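Diacylglycerol lipase (Aspergillus oryzae, PDB 5XK2) hydrolyses the ester bonds of mono- and diacylglycerols, probably through a serine nucleophile, as a class 3 lipase of the alpha/beta-hydrolase superfamily. Local coordinates at residues 130-135 with 164-169; 176-181 with 270-275; 25-30 with 72-77; 19-24 with 144-149. All blocks are in the same frame, centred on the assembly; numbering follows the deposited sequence.

Along the chain, contact 3 lies within the span of contact 4, contact 1 interleaves with contact 4, and contact 2 comes last. Contacts 4 and 3 use helix 14-27 and the turn after it, which lie on strands 146-152 and 71-78 of one mixed sheet; their centres are about 11 Å apart. Contact 2 joins the same sheet through strand 173-178, the neighbour of 146-152, with its centre about 14 Å from those of contacts 3 and 4. Contact 1 pairs helices 118-138 and 154-168 on the opposite face, about 23 Å centre to centre from contact 2. Together they describe a central sheet covered on both sides, with the probable active site near contact 2.

Contact 1: 130-135 with 164-169; sequences RIIKTL and ADLRTK
With CG placed against the backbone N and anti to the carbonyl carbon (chi1 -72°), Leu166 extends its CD2 methyl toward helix 118-138. Ile132 has the same first torsion for CG1 (chi1 -70°), and the two side chains slide past each other in opposite directions, Ile132 CG1 lying 3.9 Å from Leu166 CD2. Leu135, three residues on from Ile132, meets that same methyl tip to tip, its CD1 standing 4.1 Å from Leu166 CD2. A single branch of Leu166 therefore touches both residues of the facing helix. At the outer margin Lys169 crosses Ile132 at about a right angle, and Ile132 CD1 rests 3.8 Å from Lys169 CD. The lysine chain bends at its last torsion, and its NZ forms a 3.5 Å salt bridge with Asp165 OD1, while Asp165 OD2 engages Arg128 and Trp124. No hydrogen bond links the two segments; the contact is apolar, with a lysine and an aspartate at its outer edge. Tyr171, from a loop, also touches Ile132, Leu135 and Leu166, and Leu135 reaches Ile84 and Val86 of the sheet. Two neighbouring helices, one leading into strand 146-152 and one following it, pack in this way on the same face of the sheet in the alpha/beta-hydrolase fold.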
loop_
_atom_site.group_PDB
_atom_site.type_symbol
_atom_site.label_atom_id
_atom_site.label_comp_id
_atom_site.label_asym_id
_atom_site.label_seq_id
_atom_site.Cartn_x
_atom_site.Cartn_y
_atom_site.Cartn_z
ATOM N N ARG A 130 -21.231 -20.955 -0.737
ATOM C CA ARG A 130 -20.301 -21.981 -1.233
ATOM C C ARG A 130 -19.564 -22.667 -0.099
ATOM O O ARG A 130 -19.386 -23.880 -0.093
ATOM C CB ARG A 130 -19.266 -21.357 -2.155
ATOM C CG ARG A 130 -19.573 -21.361 -3.597
ATOM C CD ARG A 130 -18.508 -20.505 -4.245
ATOM N NE ARG A 130 -18.756 -19.089 -4.015
ATOM C CZ ARG A 130 -18.053 -18.122 -4.585
ATOM N NH1 ARG A 130 -17.036 -18.433 -5.379
ATOM N NH2 ARG A 130 -18.368 -16.855 -4.372
ATOM N N ILE A 131 -19.124 -21.869 0.871
ATOM C CA ILE A 131 -18.353 -22.417 1.983
ATOM C C ILE A 131 -19.220 -23.295 2.892
ATOM O O ILE A 131 -18.823 -24.389 3.283
ATOM C CB ILE A 131 -17.675 -21.275 2.776
ATOM C CG1 ILE A 131 -16.541 -20.683 1.922
ATOM C CG2 ILE A 131 -17.153 -21.791 4.114
ATOM C CD1 ILE A 131 -15.936 -19.392 2.471
ATOM N N ILE A 132 -20.430 -22.840 3.203
ATOM C CA ILE A 132 -21.339 -23.632 4.010
ATOM C C ILE A 132 -21.719 -24.929 3.296
ATOM O O ILE A 132 -21.765 -25.995 3.920
ATOM C CB ILE A 132 -22.586 -22.813 4.361
ATOM C CG1 ILE A 132 -22.196 -21.723 5.360
ATOM C CG2 ILE A 132 -23.692 -23.708 4.940
ATOM C CD1 ILE A 132 -23.311 -20.763 5.671
ATOM N N LYS A 133 -21.948 -24.832 1.986
ATOM C CA LYS A 133 -22.259 -26.016 1.179
ATOM C C LYS A 133 -21.149 -27.037 1.332
ATOM O O LYS A 133 -21.390 -28.228 1.547
ATOM C CB LYS A 133 -22.437 -25.641 -0.292
ATOM C CG LYS A 133 -22.706 -26.843 -1.219
ATOM C CD LYS A 133 -22.582 -26.427 -2.684
ATOM C CE LYS A 133 -23.087 -27.505 -3.656
ATOM N NZ LYS A 133 -21.989 -28.271 -4.329
ATOM N N THR A 134 -19.918 -26.544 1.251
ATOM C CA THR A 134 -18.751 -27.414 1.352
ATOM C C THR A 134 -18.580 -27.997 2.753
ATOM O O THR A 134 -18.270 -29.181 2.895
ATOM C CB THR A 134 -17.475 -26.659 0.931
ATOM O OG1 THR A 134 -17.615 -26.216 -0.431
ATOM C CG2 THR A 134 -16.253 -27.576 1.030
ATOM N N LEU A 135 -18.776 -27.187 3.802
ATOM C CA LEU A 135 -18.693 -27.707 5.157
ATOM C C LEU A 135 -19.713 -28.842 5.353
ATOM O O LEU A 135 -19.404 -29.877 5.934
ATOM C CB LEU A 135 -18.937 -26.592 6.187
ATOM C CG LEU A 135 -17.840 -25.523 6.235
ATOM C CD1 LEU A 135 -18.189 -24.451 7.267
ATOM C CD2 LEU A 135 -16.503 -26.148 6.574
ATOM N N ALA A 164 -17.619 -15.651 13.290
ATOM C CA ALA A 164 -18.744 -15.154 14.089
ATOM C C ALA A 164 -20.062 -15.696 13.536
ATOM O O ALA A 164 -20.901 -16.233 14.265
ATOM C CB ALA A 164 -18.763 -13.646 14.093
ATOM N N ASP A 165 -20.217 -15.561 12.227
ATOM C CA ASP A 165 -21.452 -15.978 11.547
ATOM C C ASP A 165 -21.614 -17.499 11.605
ATOM O O ASP A 165 -22.684 -18.012 11.982
ATOM C CB ASP A 165 -21.417 -15.460 10.101
ATOM C CG ASP A 165 -22.747 -15.589 9.375
ATOM O OD1 ASP A 165 -23.806 -15.695 10.028
ATOM O OD2 ASP A 165 -22.723 -15.552 8.127
ATOM N N LEU A 166 -20.560 -18.230 11.235
ATOM C CA LEU A 166 -20.614 -19.678 11.272
ATOM C C LEU A 166 -21.020 -20.211 12.641
ATOM O O LEU A 166 -21.802 -21.153 12.736
ATOM C CB LEU A 166 -19.264 -20.273 10.837
ATOM C CG LEU A 166 -19.000 -20.112 9.341
ATOM C CD1 LEU A 166 -17.559 -20.547 9.019
ATOM C CD2 LEU A 166 -19.981 -20.949 8.491
ATOM N N ARG A 167 -20.511 -19.605 13.714
ATOM C CA ARG A 167 -20.867 -20.059 15.045
ATOM C C ARG A 167 -22.350 -19.885 15.334
ATOM O O ARG A 167 -22.931 -20.729 16.006
ATOM C CB ARG A 167 -20.056 -19.308 16.109
ATOM C CG ARG A 167 -18.584 -19.702 16.122
ATOM C CD ARG A 167 -17.816 -18.560 16.797
ATOM N NE ARG A 167 -16.380 -18.817 16.779
ATOM C CZ ARG A 167 -15.478 -17.907 17.119
ATOM N NH1 ARG A 167 -15.867 -16.674 17.427
ATOM N NH2 ARG A 167 -14.190 -18.223 17.108
ATOM N N THR A 168 -22.955 -18.819 14.820
ATOM C CA THR A 168 -24.398 -18.625 15.045
ATOM C C THR A 168 -25.202 -19.680 14.283
ATOM O O THR A 168 -26.390 -19.867 14.528
ATOM C CB THR A 168 -24.890 -17.218 14.637
ATOM O OG1 THR A 168 -24.854 -17.033 13.208
ATOM C CG2 THR A 168 -24.066 -16.126 15.322
ATOM N N LYS A 169 -24.549 -20.323 13.320
ATOM C CA LYS A 169 -25.140 -21.397 12.523
ATOM C C LYS A 169 -24.771 -22.798 13.027
ATOM O O LYS A 169 -24.942 -23.783 12.308
ATOM C CB LYS A 169 -24.759 -21.207 11.057
ATOM C CG LYS A 169 -25.311 -19.924 10.442
ATOM C CD LYS A 169 -24.773 -19.747 9.019
ATOM C CE LYS A 169 -25.127 -18.405 8.405
ATOM N NZ LYS A 169 -26.374 -17.806 8.933
#

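Contact 2: 176-181 with 270-275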
loop_
_atom_site.group_PDB
_atom_site.type_symbol
_atom_site.label_atom_id
_atom_site.label_comp_id
_atom_site.label_asym_id
_atom_site.label_seq_id
_atom_site.Cartn_x
_atom_site.Cartn_y
_atom_site.Cartn_z
ATOM N N TYR A 176 -8.362 -18.140 13.949
ATOM C CA TYR A 176 -6.995 -17.624 14.037
ATOM C C TYR A 176 -6.896 -16.423 13.121
ATOM O O TYR A 176 -6.914 -16.564 11.895
ATOM C CB TYR A 176 -5.948 -18.692 13.669
ATOM C CG TYR A 176 -5.937 -19.886 14.607
ATOM C CD1 TYR A 176 -6.886 -20.904 14.479
ATOM C CD2 TYR A 176 -5.023 -19.968 15.645
ATOM C CE1 TYR A 176 -6.888 -22.002 15.350
ATOM C CE2 TYR A 176 -5.024 -21.044 16.519
ATOM C CZ TYR A 176 -5.944 -22.061 16.354
ATOM O OH TYR A 176 -5.941 -23.129 17.220
ATOM N N ALA A 177 -6.813 -15.237 13.715
ATOM C CA ALA A 177 -6.838 -14.003 12.939
ATOM C C ALA A 177 -5.525 -13.266 13.111
ATOM O O ALA A 177 -5.363 -12.474 14.029
ATOM C CB ALA A 177 -8.007 -13.138 13.395
ATOM N N TYR A 178 -4.625 -13.455 12.159
ATOM C CA TYR A 178 -3.272 -12.912 12.303
ATOM C C TYR A 178 -3.237 -11.527 11.696
ATOM O O TYR A 178 -3.507 -11.385 10.519
ATOM C CB TYR A 178 -2.258 -13.825 11.604
ATOM C CG TYR A 178 -2.178 -15.217 12.191
ATOM C CD1 TYR A 178 -1.313 -15.487 13.257
ATOM C CD2 TYR A 178 -2.956 -16.264 11.680
ATOM C CE1 TYR A 178 -1.231 -16.766 13.820
ATOM C CE2 TYR A 178 -2.872 -17.543 12.220
ATOM C CZ TYR A 178 -2.016 -17.786 13.293
ATOM O OH TYR A 178 -1.945 -19.064 13.819
ATOM N N ALA A 179 -2.908 -10.512 12.496
ATOM C CA ALA A 179 -2.724 -9.146 11.983
ATOM C C ALA A 179 -4.028 -8.537 11.490
ATOM O O ALA A 179 -4.040 -7.779 10.530
ATOM C CB ALA A 179 -1.679 -9.117 10.836
ATOM N N ALA A 180 -5.128 -8.858 12.157
ATOM C CA ALA A 180 -6.433 -8.418 11.684
ATOM C C ALA A 180 -6.711 -6.955 11.981
ATOM O O ALA A 180 -6.485 -6.485 13.104
ATOM C CB ALA A 180 -7.538 -9.270 12.330
ATOM N N PRO A 181 -7.254 -6.250 10.994
ATOM C CA PRO A 181 -8.004 -5.009 11.226
ATOM C C PRO A 181 -9.175 -5.234 12.181
ATOM O O PRO A 181 -9.628 -6.364 12.339
ATOM C CB PRO A 181 -8.554 -4.654 9.841
ATOM C CG PRO A 181 -7.690 -5.399 8.854
ATOM C CD PRO A 181 -7.218 -6.647 9.571
ATOM N N TRP A 270 5.364 -10.085 9.353
ATOM C CA TRP A 270 6.058 -11.102 10.140
ATOM C C TRP A 270 5.200 -11.505 11.339
ATOM O O TRP A 270 5.273 -10.873 12.392
ATOM C CB TRP A 270 7.417 -10.549 10.628
ATOM C CG TRP A 270 8.349 -10.224 9.503
ATOM C CD1 TRP A 270 8.589 -8.996 8.961
ATOM C CD2 TRP A 270 9.155 -11.158 8.755
ATOM N NE1 TRP A 270 9.497 -9.105 7.918
ATOM C CE2 TRP A 270 9.850 -10.418 7.777
ATOM C CE3 TRP A 270 9.335 -12.541 8.814
ATOM C CZ2 TRP A 270 10.725 -11.023 6.864
ATOM C CZ3 TRP A 270 10.226 -13.136 7.908
ATOM C CH2 TRP A 270 10.898 -12.375 6.953
ATOM N N TYR A 271 4.442 -12.591 11.175
ATOM C CA TYR A 271 3.632 -13.156 12.256
ATOM C C TYR A 271 4.050 -14.607 12.332
ATOM O O TYR A 271 3.495 -15.464 11.659
ATOM C CB TYR A 271 2.130 -12.989 11.931
ATOM C CG TYR A 271 1.595 -11.630 12.313
ATOM C CD1 TYR A 271 1.936 -10.483 11.583
ATOM C CD2 TYR A 271 0.782 -11.482 13.427
ATOM C CE1 TYR A 271 1.457 -9.218 11.964
ATOM C CE2 TYR A 271 0.291 -10.228 13.808
ATOM C CZ TYR A 271 0.642 -9.106 13.081
ATOM O OH TYR A 271 0.159 -7.879 13.475
ATOM N N PHE A 272 5.013 -14.849 13.207
ATOM C CA PHE A 272 5.769 -16.101 13.354
ATOM C C PHE A 272 6.561 -16.517 12.132
ATOM O O PHE A 272 7.738 -16.828 12.262
ATOM C CB PHE A 272 4.832 -17.254 13.706
ATOM C CG PHE A 272 4.019 -16.999 14.928
ATOM C CD1 PHE A 272 4.608 -17.084 16.188
ATOM C CD2 PHE A 272 2.682 -16.640 14.830
ATOM C CE1 PHE A 272 3.864 -16.821 17.353
ATOM C CE2 PHE A 272 1.933 -16.376 15.986
ATOM C CZ PHE A 272 2.526 -16.468 17.242
ATOM N N ILE A 273 5.996 -16.292 10.948
ATOM C CA ILE A 273 6.620 -16.648 9.682
ATOM C C ILE A 273 6.479 -15.432 8.791
ATOM O O ILE A 273 5.793 -14.479 9.163
ATOM C CB ILE A 273 5.936 -17.869 8.989
ATOM C CG1 ILE A 273 4.485 -17.536 8.633
ATOM C CG2 ILE A 273 6.023 -19.117 9.862
ATOM C CD1 ILE A 273 3.765 -18.597 7.738
ATOM N N HIS A 274 7.025 -15.498 7.580
ATOM C CA HIS A 274 6.822 -14.402 6.643
ATOM C C HIS A 274 5.498 -14.707 5.964
ATOM O O HIS A 274 5.434 -15.475 5.011
ATOM C CB HIS A 274 7.990 -14.364 5.642
ATOM C CG HIS A 274 7.996 -13.165 4.751
ATOM N ND1 HIS A 274 8.989 -12.943 3.813
ATOM C CD2 HIS A 274 7.153 -12.107 4.665
ATOM C CE1 HIS A 274 8.739 -11.814 3.172
ATOM N NE2 HIS A 274 7.633 -11.286 3.672
ATOM N N ALA A 275 4.441 -14.037 6.432
ATOM C CA ALA A 275 3.087 -14.537 6.203
ATOM C C ALA A 275 2.616 -14.391 4.768
ATOM O O ALA A 275 1.854 -15.217 4.273
ATOM C CB ALA A 275 2.105 -13.821 7.152
#
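The closest approach is a CH-pi contact: Ala179 CB sits over one face of the Tyr271 ring, 3.6 Å from its centroid and 28° off the normal. It is displaced toward the hydroxyl end, so that Ala179 CB comes within 3.2 Å of Tyr271 CZ, a short distance. Ala179 takes a left-handed conformation (phi 67°) just after strand 173-178, with its methyl directed at the ring. Apolar contacts follow alongside. Tyr178 and Phe272 cross at about a right angle and meet through their ring edges, Tyr178 CE1 lying 3.9 Å from Phe272 CE2, and Tyr178 CB approaches Tyr271 CD2 at 4.2 Å. This is the active-site end of the alpha/beta-hydrolase sheet: Ala179 also touches Asp206 and His268, two members of a probable Ser-His-Asp triad. Polar interactions tie down the far ends of the rings. The Tyr271 hydroxyl is hydrogen-bonded to Asp206 OD2, consistent with a second-shell role in orienting that carboxylate, and the Tyr178 hydroxyl bonds to the carbonyl of Phe18. Within 270-275, Ile273 N donates to Tyr271 O at 2.7 Å, closing a gamma turn centred on Phe272.

Contact 3: 25-30 with 72-77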
loop_
_atom_site.group_PDB
_atom_site.type_symbol
_atom_site.label_atom_id
_atom_site.label_comp_id
_atom_site.label_asym_id
_atom_site.label_seq_id
_atom_site.Cartn_x
_atom_site.Cartn_y
_atom_site.Cartn_z
ATOM N N ALA A 25 -2.892 -19.500 6.563
ATOM C CA ALA A 25 -2.997 -18.119 6.122
ATOM C C ALA A 25 -1.988 -17.818 5.023
ATOM O O ALA A 25 -2.321 -17.198 4.019
ATOM C CB ALA A 25 -2.785 -17.165 7.312
ATOM N N ALA A 26 -0.759 -18.289 5.214
ATOM C CA ALA A 26 0.295 -18.084 4.220
ATOM C C ALA A 26 -0.097 -18.702 2.878
ATOM O O ALA A 26 0.133 -18.123 1.816
ATOM C CB ALA A 26 1.616 -18.684 4.708
ATOM N N ALA A 27 -0.711 -19.881 2.934
ATOM C CA ALA A 27 -1.098 -20.587 1.729
ATOM C C ALA A 27 -2.156 -19.835 0.898
ATOM O O ALA A 27 -2.229 -20.038 -0.312
ATOM C CB ALA A 27 -1.595 -21.990 2.095
ATOM N N THR A 28 -2.949 -18.959 1.538
ATOM C CA THR A 28 -3.985 -18.223 0.802
ATOM C C THR A 28 -3.416 -17.169 -0.125
ATOM O O THR A 28 -4.134 -16.653 -0.970
ATOM C CB THR A 28 -4.991 -17.498 1.723
ATOM O OG1 THR A 28 -4.333 -16.440 2.435
ATOM C CG2 THR A 28 -5.619 -18.481 2.687
ATOM N N TYR A 29 -2.134 -16.833 0.038
ATOM C CA TYR A 29 -1.490 -15.870 -0.868
ATOM C C TYR A 29 -0.974 -16.509 -2.160
ATOM O O TYR A 29 -0.677 -15.799 -3.118
ATOM C CB TYR A 29 -0.332 -15.170 -0.178
ATOM C CG TYR A 29 -0.774 -14.183 0.870
ATOM C CD1 TYR A 29 -1.141 -12.899 0.520
ATOM C CD2 TYR A 29 -0.813 -14.536 2.213
ATOM C CE1 TYR A 29 -1.538 -11.970 1.488
ATOM C CE2 TYR A 29 -1.201 -13.621 3.190
ATOM C CZ TYR A 29 -1.560 -12.345 2.820
ATOM O OH TYR A 29 -1.941 -11.447 3.793
ATOM N N CYS A 30 -0.870 -17.836 -2.183
ATOM C CA CYS A 30 -0.347 -18.554 -3.361
ATOM C C CYS A 30 -1.446 -18.725 -4.385
ATOM O O CYS A 30 -2.446 -19.374 -4.096
ATOM C CB CYS A 30 0.167 -19.931 -2.968
ATOM S SG CYS A 30 1.293 -19.983 -1.568
ATOM N N ALA A 72 -9.983 -14.035 -1.811
ATOM C CA ALA A 72 -9.673 -15.374 -2.316
ATOM C C ALA A 72 -9.459 -16.310 -1.141
ATOM O O ALA A 72 -9.384 -15.860 0.001
ATOM C CB ALA A 72 -8.437 -15.346 -3.222
ATOM N N GLY A 73 -9.402 -17.609 -1.399
ATOM C CA GLY A 73 -9.120 -18.543 -0.324
ATOM C C GLY A 73 -9.550 -19.950 -0.676
ATOM O O GLY A 73 -9.735 -20.282 -1.841
ATOM N N PHE A 74 -9.712 -20.787 0.337
ATOM C CA PHE A 74 -10.055 -22.180 0.089
ATOM C C PHE A 74 -10.683 -22.812 1.316
ATOM O O PHE A 74 -10.543 -22.296 2.427
ATOM C CB PHE A 74 -8.806 -22.993 -0.340
ATOM C CG PHE A 74 -7.646 -22.867 0.625
ATOM C CD1 PHE A 74 -7.645 -23.559 1.830
ATOM C CD2 PHE A 74 -6.573 -22.045 0.324
ATOM C CE1 PHE A 74 -6.579 -23.397 2.747
ATOM C CE2 PHE A 74 -5.509 -21.885 1.212
ATOM C CZ PHE A 74 -5.506 -22.556 2.418
ATOM N N VAL A 75 -11.360 -23.931 1.096
ATOM C CA VAL A 75 -11.715 -24.856 2.167
ATOM C C VAL A 75 -10.878 -26.097 1.942
ATOM O O VAL A 75 -10.913 -26.675 0.852
ATOM C CB VAL A 75 -13.203 -25.223 2.166
ATOM C CG1 VAL A 75 -13.508 -26.145 3.342
ATOM C CG2 VAL A 75 -14.058 -23.956 2.255
ATOM N N ALA A 76 -10.100 -26.481 2.946
ATOM C CA ALA A 76 -9.207 -27.628 2.811
ATOM C C ALA A 76 -9.445 -28.647 3.918
ATOM O O ALA A 76 -10.027 -28.328 4.971
ATOM C CB ALA A 76 -7.750 -27.159 2.831
ATOM N N VAL A 77 -9.028 -29.882 3.664
ATOM C CA VAL A 77 -9.177 -30.949 4.643
ATOM C C VAL A 77 -7.790 -31.345 5.126
ATOM O O VAL A 77 -6.921 -31.687 4.305
ATOM C CB VAL A 77 -9.878 -32.182 4.036
ATOM C CG1 VAL A 77 -9.924 -33.307 5.051
ATOM C CG2 VAL A 77 -11.276 -31.827 3.561
#
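Phe74 reaches across from strand 71-78 to Ala27 and Thr28, and its ring makes the tightly packed part of the contact. A chi1 of 53° tucks CG over the backbone, between N and C, and swings the ring's far end toward 25-30 although the CB itself is not aimed there. Phe74 CE2 then lies 3.7 Å from Thr28 CG2, the two side chains crossing at about a right angle. The backbone of Ala27 arrives at the ring edge, Ala27 C standing 3.9 Å from Phe74 CE2, while Ala27 CB is 4.0 Å from Phe74 CZ. Thr28 is held in its turn by its hydroxyl: OG1 donates to Ala25 O at 2.7 Å, in the carbonyl plane, and Thr28 N bonds to the same oxygen at 3.1 Å. Both bonds fall where the chain leaves helix 14-27; a type I turn from Ala27 to Cys30 redirects it, and Cys30 is fixed by its disulfide to Cys278. Here helix 14-27 covers one face of the central alpha/beta-hydrolase sheet, and Val75 points to the other face, onto helix 118-138. Gly73, with no side chain, lets the backbones approach to 5.3 Å between Thr28 CA and Gly73 CA; its own backbone angles call for glycine, since a CB would jam against the carbonyl O of Ala72. The looser part is at Ala72, where Ala72 CB stays 5.0 Å from Thr28 O.

Contact 4: 19-24 with 144-149; sequences KFWVQY and DYKIVV
The Trp21 indole lays one face against Val148 of the strand: Val148 CG2 lies 4.0 Å from the centroid of the six-membered ring and 16° off its normal, a CH-pi contact. The opposite face is covered by Trp21's own helix neighbour Phe20, whose CD2 stands 3.6 Å above the Trp21 plane and whose ring turns its edge to the indole. Both valine methyls take part. CG1, anti to the backbone N (chi1 173°), reaches the inner part of the indole at 3.8 Å from Trp21 CE3, whereas CG2 meets the outer atoms, 3.8 Å from Trp21 CH2. At the solvent margin Lys146 folds back through its last two torsions and brings NZ to 3.5 Å from Trp21 CZ2, obliquely to the ring. The indole rotation is further fixed by a hydrogen bond from NE1 to Asp17, and the ring stacks with Tyr176 of the next strand. No hydrogen bond joins the two segments. Within the helix Gln23 N bonds to Phe20 O at 2.9 Å and Tyr24 N to Trp21 O at 3.0 Å, i to i+3 bonds at a kink around Gln23 and Tyr24. Lys146 and Val148 alternate with Ile147 and Val149 along the strand, so Val149 faces the opposite helical layer, where it meets Leu166. A helix of the N-terminal region, packed here through Trp21 on the central parallel strands, covers that side of the sheet in this alpha/beta-hydrolase lipase.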
loop_
_atom_site.group_PDB
_atom_site.type_symbol
_atom_site.label_atom_id
_atom_site.label_comp_id
_atom_site.label_asym_id
_atom_site.label_seq_id
_atom_site.Cartn_x
_atom_site.Cartn_y
_atom_site.Cartn_z
ATOM N N LYS A 19 1.964 -21.210 15.720
ATOM C CA LYS A 19 2.928 -21.231 14.618
ATOM C C LYS A 19 2.490 -22.119 13.455
ATOM O O LYS A 19 3.031 -22.023 12.348
ATOM C CB LYS A 19 4.291 -21.693 15.131
ATOM C CG LYS A 19 4.979 -20.653 16.001
ATOM C CD LYS A 19 6.225 -21.231 16.674
ATOM C CE LYS A 19 6.944 -20.148 17.475
ATOM N NZ LYS A 19 8.198 -20.691 18.089
ATOM N N PHE A 20 1.566 -23.041 13.719
ATOM C CA PHE A 20 1.066 -23.907 12.665
ATOM C C PHE A 20 -0.040 -23.278 11.806
ATOM O O PHE A 20 0.068 -23.237 10.579
ATOM C CB PHE A 20 0.557 -25.213 13.283
ATOM C CG PHE A 20 -0.044 -26.161 12.286
ATOM C CD1 PHE A 20 0.750 -26.766 11.331
ATOM C CD2 PHE A 20 -1.406 -26.446 12.310
ATOM C CE1 PHE A 20 0.217 -27.655 10.405
ATOM C CE2 PHE A 20 -1.948 -27.332 11.388
ATOM C CZ PHE A 20 -1.148 -27.928 10.432
ATOM N N TRP A 21 -1.097 -22.748 12.426
ATOM C CA TRP A 21 -2.250 -22.344 11.621
ATOM C C TRP A 21 -1.925 -21.146 10.738
ATOM O O TRP A 21 -2.567 -20.957 9.696
ATOM C CB TRP A 21 -3.490 -22.057 12.512
ATOM C CG TRP A 21 -3.883 -23.291 13.274
ATOM C CD1 TRP A 21 -3.663 -23.541 14.586
ATOM C CD2 TRP A 21 -4.479 -24.479 12.729
ATOM N NE1 TRP A 21 -4.118 -24.808 14.917
ATOM C CE2 TRP A 21 -4.605 -25.405 13.783
ATOM C CE3 TRP A 21 -4.909 -24.849 11.446
ATOM C CZ2 TRP A 21 -5.169 -26.668 13.607
ATOM C CZ3 TRP A 21 -5.468 -26.108 11.273
ATOM C CH2 TRP A 21 -5.583 -27.006 12.349
ATOM N N VAL A 22 -0.910 -20.368 11.112
ATOM C CA VAL A 22 -0.535 -19.221 10.284
ATOM C C VAL A 22 -0.051 -19.692 8.899
ATOM O O VAL A 22 -0.124 -18.947 7.928
ATOM C CB VAL A 22 0.546 -18.344 10.973
ATOM C CG1 VAL A 22 1.875 -19.089 11.107
ATOM C CG2 VAL A 22 0.704 -16.996 10.246
ATOM N N GLN A 23 0.409 -20.933 8.805
ATOM C CA GLN A 23 0.842 -21.462 7.515
ATOM C C GLN A 23 -0.329 -21.663 6.552
ATOM O O GLN A 23 -0.153 -21.621 5.328
ATOM C CB GLN A 23 1.605 -22.774 7.708
ATOM C CG GLN A 23 2.937 -22.590 8.431
ATOM C CD GLN A 23 3.603 -23.906 8.701
ATOM O OE1 GLN A 23 3.711 -24.736 7.807
ATOM N NE2 GLN A 23 4.014 -24.129 9.949
ATOM N N TYR A 24 -1.536 -21.881 7.082
ATOM C CA TYR A 24 -2.704 -21.897 6.207
ATOM C C TYR A 24 -3.027 -20.499 5.697
ATOM O O TYR A 24 -3.412 -20.332 4.543
ATOM C CB TYR A 24 -3.927 -22.497 6.917
ATOM C CG TYR A 24 -3.881 -24.002 7.009
ATOM C CD1 TYR A 24 -4.229 -24.794 5.915
ATOM C CD2 TYR A 24 -3.489 -24.635 8.187
ATOM C CE1 TYR A 24 -4.190 -26.167 5.991
ATOM C CE2 TYR A 24 -3.439 -26.019 8.276
ATOM C CZ TYR A 24 -3.797 -26.779 7.177
ATOM O OH TYR A 24 -3.761 -28.154 7.226
ATOM N N ASP A 144 -16.118 -35.557 13.345
ATOM C CA ASP A 144 -15.530 -35.055 14.590
ATOM C C ASP A 144 -14.401 -34.047 14.379
ATOM O O ASP A 144 -13.688 -33.721 15.320
ATOM C CB ASP A 144 -15.033 -36.215 15.452
ATOM C CG ASP A 144 -13.954 -37.021 14.778
ATOM O OD1 ASP A 144 -13.806 -36.913 13.540
ATOM O OD2 ASP A 144 -13.267 -37.785 15.487
ATOM N N TYR A 145 -14.188 -33.606 13.143
ATOM C CA TYR A 145 -13.103 -32.664 12.864
ATOM C C TYR A 145 -13.360 -31.275 13.428
ATOM O O TYR A 145 -14.517 -30.821 13.495
ATOM C CB TYR A 145 -12.870 -32.543 11.343
ATOM C CG TYR A 145 -12.107 -33.683 10.695
ATOM C CD1 TYR A 145 -12.233 -34.994 11.144
ATOM C CD2 TYR A 145 -11.267 -33.445 9.619
ATOM C CE1 TYR A 145 -11.535 -36.035 10.554
ATOM C CE2 TYR A 145 -10.558 -34.481 9.010
ATOM C CZ TYR A 145 -10.696 -35.775 9.489
ATOM O OH TYR A 145 -10.022 -36.809 8.912
ATOM N N LYS A 146 -12.284 -30.591 13.823
ATOM C CA LYS A 146 -12.373 -29.179 14.159
ATOM C C LYS A 146 -12.671 -28.389 12.914
ATOM O O LYS A 146 -12.295 -28.786 11.814
ATOM C CB LYS A 146 -11.068 -28.661 14.766
ATOM C CG LYS A 146 -10.691 -29.284 16.076
ATOM C CD LYS A 146 -9.635 -28.445 16.781
ATOM C CE LYS A 146 -8.232 -28.857 16.400
ATOM N NZ LYS A 146 -7.863 -28.441 15.024
ATOM N N ILE A 147 -13.346 -27.267 13.086
ATOM C CA ILE A 147 -13.508 -26.312 11.997
ATOM C C ILE A 147 -12.665 -25.087 12.323
ATOM O O ILE A 147 -12.936 -24.389 13.298
ATOM C CB ILE A 147 -14.970 -25.917 11.789
ATOM C CG1 ILE A 147 -15.781 -27.140 11.325
ATOM C CG2 ILE A 147 -15.077 -24.820 10.743
ATOM C CD1 ILE A 147 -17.262 -26.864 11.183
ATOM N N VAL A 148 -11.629 -24.850 11.517
ATOM C CA VAL A 148 -10.693 -23.752 11.756
ATOM C C VAL A 148 -10.861 -22.685 10.692
ATOM O O VAL A 148 -10.841 -22.996 9.489
ATOM C CB VAL A 148 -9.222 -24.232 11.736
ATOM C CG1 VAL A 148 -8.263 -23.031 11.822
ATOM C CG2 VAL A 148 -8.949 -25.228 12.858
ATOM N N VAL A 149 -11.033 -21.444 11.129
ATOM C CA VAL A 149 -11.233 -20.308 10.227
ATOM C C VAL A 149 -10.051 -19.369 10.434
ATOM O O VAL A 149 -9.799 -18.920 11.545
ATOM C CB VAL A 149 -12.564 -19.587 10.496
ATOM C CG1 VAL A 149 -12.735 -18.406 9.554
ATOM C CG2 VAL A 149 -13.741 -20.585 10.321
#